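Local atomic coordinates of single-stranded DNA-binding protein (PDB entry 2FXQ), a protein that binds single-stranded DNA and probably recruits partner proteins to it during DNA replication, recombination and repair. Residues E184-S187 / E188-K191. Sequence-based numbering, arbitrary orientation.
Sequences EWAS and ELRK
Trp185 meets Glu188 and Leu189 on one side of its indole, late in helix 180-186 of the second OB-fold unit and in the type I beta turn, Ala186 to Leu189, that leads the chain toward strand 194-207. A chi1 of 178° swings the indole to the side of its own carbonyl carbon, bringing the pyrrole end beneath Glu188 and the benzene end up to Leu189. Glu188 bends its chain at chi2 and lays OE1 over one face of the indole, offset toward the rim, 3.4 Å from CD1; the carboxylate plane is turned 61° from the ring. Farther round the ring, CZ3 meets Leu189 CD1 obliquely at 3.9 Å, and that same methyl also packs on Ala186 CB. On the barrel side, Trp185 and Ala186 lie against Leu224 of strand 213-225, while Ala186 also reaches Val153 and Leu155 of strand 151-160, so the two pack this part of the helix against both strands. Cutting Trp185 back to an alanine removes the ring face beneath Glu188 OE1 and would probably leave the carboxylate freer to turn and Leu189 CD1 without CZ3 beside it.

The backbone closes with short-span bonds: Glu188 N gives to Trp185 O at 3.1 Å, and Leu189 N to Ala186 O at 3.0 Å. Ser187 turns its hydroxyl back to the helix, OG donating to Glu184 O at 2.7 Å. Past the turn, Arg190 folds back at chi2, and its NH1 bridges two carbonyls lying near the guanidinium plane: Leu189 O at 2.9 Å and, through a more bent N-H...O angle of 135°, Ser187 O.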
ATOM      1  N   GLU A 184     -21.003   7.926  -7.111  1.00 17.35           N
ATOM      2  CA  GLU A 184     -22.248   8.513  -6.566  1.00 22.78           C
ATOM      3  C   GLU A 184     -21.996   9.168  -5.236  1.00 22.64           C
ATOM      4  O   GLU A 184     -22.493  10.249  -4.972  1.00 23.77           O
ATOM      5  CB  GLU A 184     -23.305   7.448  -6.374  1.00 23.83           C
ATOM      6  CG  GLU A 184     -24.505   7.700  -7.262  1.00 46.81           C
ATOM      7  CD  GLU A 184     -24.749   6.496  -8.093  1.00 45.42           C
ATOM      8  OE1 GLU A 184     -25.428   6.612  -9.124  1.00 30.62           O
ATOM      9  OE2 GLU A 184     -24.213   5.446  -7.685  1.00 43.94           O
ATOM     10  N   TRP A 185     -21.230   8.506  -4.393  1.00 21.94           N
ATOM     11  CA  TRP A 185     -20.832   9.114  -3.115  1.00 22.26           C
ATOM     12  C   TRP A 185     -19.981  10.374  -3.322  1.00 24.01           C
ATOM     13  O   TRP A 185     -20.207  11.389  -2.666  1.00 24.79           O
ATOM     14  CB  TRP A 185     -20.037   8.077  -2.302  1.00 23.92           C
ATOM     15  CG  TRP A 185     -19.539   8.605  -1.020  1.00 33.68           C
ATOM     16  CD1 TRP A 185     -20.200   8.600   0.209  1.00 32.80           C
ATOM     17  CD2 TRP A 185     -18.263   9.234  -0.792  1.00 29.71           C
ATOM     18  NE1 TRP A 185     -19.388   9.185   1.158  1.00 33.91           N
ATOM     19  CE2 TRP A 185     -18.206   9.579   0.579  1.00 33.80           C
ATOM     20  CE3 TRP A 185     -17.160   9.524  -1.609  1.00 20.31           C
ATOM     21  CZ2 TRP A 185     -17.099  10.223   1.140  1.00 28.89           C
ATOM     22  CZ3 TRP A 185     -16.109  10.181  -1.091  1.00 24.23           C
ATOM     23  CH2 TRP A 185     -16.053  10.505   0.309  1.00 27.23           C
ATOM     24  N   ALA A 186     -18.990  10.315  -4.226  1.00 18.56           N
ATOM     25  CA  ALA A 186     -18.084  11.461  -4.465  1.00 24.00           C
ATOM     26  C   ALA A 186     -18.835  12.681  -4.991  1.00 23.64           C
ATOM     27  O   ALA A 186     -18.416  13.840  -4.802  1.00 22.01           O
ATOM     28  CB  ALA A 186     -16.949  11.047  -5.428  1.00 20.64           C
ATOM     29  N   SER A 187     -19.975  12.420  -5.624  1.00 22.12           N
ATOM     30  CA  SER A 187     -20.792  13.537  -6.136  1.00 25.77           C
ATOM     31  C   SER A 187     -21.295  14.494  -5.019  1.00 27.34           C
ATOM     32  O   SER A 187     -21.694  15.615  -5.328  1.00 24.54           O
ATOM     33  CB  SER A 187     -21.969  13.022  -6.979  1.00 22.03           C
ATOM     34  OG  SER A 187     -23.038  12.573  -6.154  1.00 24.63           O
ATOM     35  N   GLU A 188     -21.256  14.058  -3.746  1.00 27.60           N
ATOM     36  CA  GLU A 188     -21.718  14.921  -2.630  1.00 30.54           C
ATOM     37  C   GLU A 188     -20.635  15.910  -2.201  1.00 28.59           C
ATOM     38  O   GLU A 188     -20.900  16.791  -1.410  1.00 24.25           O
ATOM     39  CB  GLU A 188     -22.081  14.103  -1.365  1.00 31.53           C
ATOM     40  CG  GLU A 188     -22.968  12.880  -1.542  1.00 48.96           C
ATOM     41  CD  GLU A 188     -22.626  11.743  -0.548  1.00 59.46           C
ATOM     42  OE1 GLU A 188     -21.517  11.757   0.077  1.00 63.07           O
ATOM     43  OE2 GLU A 188     -23.473  10.820  -0.389  1.00 57.48           O
ATOM     44  N   LEU A 189     -19.402  15.706  -2.669  1.00 23.30           N
ATOM     45  CA  LEU A 189     -18.283  16.572  -2.290  1.00 21.38           C
ATOM     46  C   LEU A 189     -18.367  17.893  -3.086  1.00 20.76           C
ATOM     47  O   LEU A 189     -19.110  17.952  -4.054  1.00 20.06           O
ATOM     48  CB  LEU A 189     -16.987  15.837  -2.642  1.00 21.63           C
ATOM     49  CG  LEU A 189     -16.664  14.439  -1.998  1.00 25.00           C
ATOM     50  CD1 LEU A 189     -15.613  13.645  -2.849  1.00 27.07           C
ATOM     51  CD2 LEU A 189     -16.113  14.693  -0.651  1.00 31.25           C
ATOM     52  N   ARG A 190     -17.588  18.910  -2.704  1.00 17.48           N
ATOM     53  CA  ARG A 190     -17.624  20.224  -3.361  1.00 18.19           C
ATOM     54  C   ARG A 190     -16.205  20.747  -3.395  1.00 18.61           C
ATOM     55  O   ARG A 190     -15.376  20.284  -2.637  1.00 22.46           O
ATOM     56  CB  ARG A 190     -18.507  21.164  -2.522  1.00 22.05           C
ATOM     57  CG  ARG A 190     -20.031  20.789  -2.486  1.00 22.77           C
ATOM     58  CD  ARG A 190     -20.743  20.948  -3.856  1.00 23.40           C
ATOM     59  NE  ARG A 190     -22.179  20.663  -3.830  1.00 23.16           N
ATOM     60  CZ  ARG A 190     -22.722  19.455  -4.034  1.00 28.92           C
ATOM     61  NH1 ARG A 190     -21.948  18.410  -4.307  1.00 26.22           N
ATOM     62  NH2 ARG A 190     -24.043  19.282  -3.971  1.00 22.91           N
ATOM     63  N   LYS A 191     -15.937  21.731  -4.248  1.00 20.14           N
ATOM     64  CA  LYS A 191     -14.622  22.329  -4.357  1.00 18.22           C
ATOM     65  C   LYS A 191     -14.152  22.708  -2.962  1.00 18.51           C
ATOM     66  O   LYS A 191     -14.959  23.209  -2.142  1.00 17.06           O
ATOM     67  CB  LYS A 191     -14.753  23.609  -5.258  1.00 17.72           C
ATOM     68  CG  LYS A 191     -13.548  24.536  -5.252  1.00 19.33           C
ATOM     69  CD  LYS A 191     -13.908  25.862  -6.020  1.00 27.29           C
ATOM     70  CE  LYS A 191     -12.687  26.400  -6.703  1.00 30.20           C
ATOM     71  NZ  LYS A 191     -12.997  27.765  -7.253  1.00 40.21           N
TER